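PDB 4GPV: putative cell adhesion protein from Bacteroides eggerthii, which probably serves as a structural subunit of pilus-like surface fibres of the FimA type, consistent with a role in cell adhesion. Local coordinates for residues I176-D181 and I265-T270. Residues are numbered along the deposited sequence; the frame is centred on the assembly and turned at random.
Sequences ITITDD and IKSTKT
Thr-177 pairs with Thr-270, and Thr-179 with Thr-268, as antiparallel hydrogen-bonded pairs. All four backbone bonds are nearly straight, with Thr-270 N standing 2.8 Å from Thr-177 O. Ile-178 with Lys-269 and Asp-180 with Ser-267 are the alternating non-hydrogen-bonded pairs. Beyond Asp-180, Asp-181 N reaches Lys-266 O at 2.8 Å, with 156° at the hydrogen; Ala-182 also bonds to the Lys-266 backbone, which, with the helix-like psi of Asp-181 (-45°), is consistent with a classic beta bulge.

This ladder joins strands 176-193 and 262-271 in one sheet of the FimA-like C-terminal domain, a family of the transthyretin clan; strand 274-283 continues the sheet beyond 262-271.

Charged and polar groups gather near Asp-181. Its OD2 takes Thr-268 OG1 on the syn side at 2.6 Å, while Lys-266 NZ forms a salt bridge from above the carboxylate plane, 2.7 Å from the same OD2. A bend at chi2 (-96°) brings the lysine chain round to that oxygen. On the face of Ile-178, Ser-267 OG donates to the anti side of Asp-180 OD1 over 2.7 Å, while Asp-180 OD2 forms a salt bridge with Arg-168.

The apolar contacts are at van der Waals distance: Ile-176 CG2 meets Lys-269 CE at 3.7 Å, and Ile-178 CG2 lies 3.8 Å from Ser-267 CB.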
loop_
_atom_site.group_PDB
_atom_site.type_symbol
_atom_site.label_atom_id
_atom_site.label_comp_id
_atom_site.label_asym_id
_atom_site.label_seq_id
_atom_site.Cartn_x
_atom_site.Cartn_y
_atom_site.Cartn_z
ATOM N N ILE A 176 7.496 27.584 25.523
ATOM C CA ILE A 176 6.895 26.420 24.893
ATOM C C ILE A 176 7.907 25.884 23.928
ATOM O O ILE A 176 8.468 26.651 23.135
ATOM C CB ILE A 176 5.546 26.760 24.222
ATOM C CG1 ILE A 176 4.554 27.352 25.265
ATOM C CG2 ILE A 176 4.960 25.536 23.480
ATOM C CD1 ILE A 176 3.438 28.195 24.648
ATOM N N THR A 177 8.159 24.571 24.008
ATOM C CA THR A 177 9.079 23.941 23.083
ATOM C C THR A 177 8.375 22.768 22.415
ATOM O O THR A 177 7.509 22.115 23.009
ATOM C CB THR A 177 10.409 23.570 23.757
ATOM O OG1 THR A 177 11.365 23.259 22.745
ATOM C CG2 THR A 177 10.292 22.422 24.742
ATOM N N ILE A 178 8.696 22.561 21.139
ATOM C CA ILE A 178 8.157 21.444 20.369
ATOM C C ILE A 178 9.339 20.772 19.745
ATOM O O ILE A 178 10.205 21.444 19.182
ATOM C CB ILE A 178 7.042 21.824 19.332
ATOM C CG1 ILE A 178 5.812 22.387 20.064
ATOM C CG2 ILE A 178 6.628 20.614 18.464
ATOM C CD1 ILE A 178 4.716 22.994 19.125
ATOM N N THR A 179 9.407 19.444 19.903
ATOM C CA THR A 179 10.404 18.600 19.273
ATOM C C THR A 179 9.635 17.615 18.396
ATOM O O THR A 179 8.764 16.901 18.898
ATOM C CB THR A 179 11.300 17.900 20.326
ATOM O OG1 THR A 179 11.988 18.888 21.090
ATOM C CG2 THR A 179 12.308 16.923 19.693
ATOM N N ASP A 180 9.919 17.585 17.089
ATOM C CA ASP A 180 9.250 16.620 16.230
ATOM C C ASP A 180 9.898 15.261 16.424
ATOM O O ASP A 180 11.139 15.177 16.445
ATOM C CB ASP A 180 9.336 17.053 14.762
ATOM C CG ASP A 180 8.670 18.379 14.472
ATOM O OD1 ASP A 180 7.647 18.698 15.135
ATOM O OD2 ASP A 180 9.204 19.131 13.638
ATOM N N ASP A 181 9.081 14.180 16.551
ATOM C CA ASP A 181 9.656 12.867 16.824
ATOM C C ASP A 181 9.619 11.938 15.617
ATOM O O ASP A 181 10.603 11.239 15.353
ATOM C CB ASP A 181 8.952 12.211 18.027
ATOM C CG ASP A 181 8.895 13.101 19.255
ATOM O OD1 ASP A 181 9.956 13.642 19.658
ATOM O OD2 ASP A 181 7.794 13.282 19.799
ATOM N N ILE A 265 2.616 13.973 11.428
ATOM C CA ILE A 265 3.862 14.279 12.102
ATOM C C ILE A 265 3.520 14.158 13.576
ATOM O O ILE A 265 2.585 14.819 14.015
ATOM C CB ILE A 265 4.464 15.645 11.754
ATOM C CG1 ILE A 265 4.798 15.737 10.259
ATOM C CG2 ILE A 265 5.715 15.920 12.658
ATOM C CD1 ILE A 265 4.970 17.173 9.774
ATOM N N LYS A 266 4.234 13.305 14.330
ATOM C CA LYS A 266 4.017 13.167 15.775
ATOM C C LYS A 266 5.143 13.931 16.457
ATOM O O LYS A 266 6.308 13.730 16.108
ATOM C CB LYS A 266 4.007 11.675 16.179
ATOM C CG LYS A 266 3.729 11.474 17.664
ATOM C CD LYS A 266 5.004 11.319 18.470
ATOM C CE LYS A 266 4.761 11.651 19.924
ATOM N NZ LYS A 266 6.007 11.471 20.722
ATOM N N SER A 267 4.803 14.812 17.411
ATOM C CA SER A 267 5.806 15.613 18.081
ATOM C C SER A 267 5.557 15.607 19.571
ATOM O O SER A 267 4.539 15.065 20.026
ATOM C CB SER A 267 5.759 17.040 17.536
ATOM O OG SER A 267 5.834 17.029 16.120
ATOM N N THR A 268 6.498 16.161 20.325
ATOM C CA THR A 268 6.359 16.313 21.779
ATOM C C THR A 268 6.356 17.804 22.106
ATOM O O THR A 268 7.303 18.528 21.758
ATOM C CB THR A 268 7.450 15.575 22.548
ATOM O OG1 THR A 268 7.363 14.179 22.227
ATOM C CG2 THR A 268 7.290 15.736 24.057
ATOM N N LYS A 269 5.295 18.248 22.783
ATOM C CA LYS A 269 5.193 19.644 23.227
ATOM C C LYS A 269 5.501 19.695 24.717
ATOM O O LYS A 269 4.913 18.918 25.473
ATOM C CB LYS A 269 3.798 20.211 22.932
ATOM C CG LYS A 269 3.604 21.690 23.305
ATOM C CD LYS A 269 2.139 22.080 23.081
ATOM C CE LYS A 269 1.889 23.540 23.348
ATOM N NZ LYS A 269 0.448 23.886 23.273
ATOM N N THR A 270 6.404 20.609 25.131
ATOM C CA THR A 270 6.767 20.775 26.536
ATOM C C THR A 270 6.445 22.215 26.971
ATOM O O THR A 270 6.871 23.189 26.339
ATOM C CB THR A 270 8.233 20.391 26.807
ATOM O OG1 THR A 270 8.451 19.058 26.368
ATOM C CG2 THR A 270 8.590 20.495 28.283
#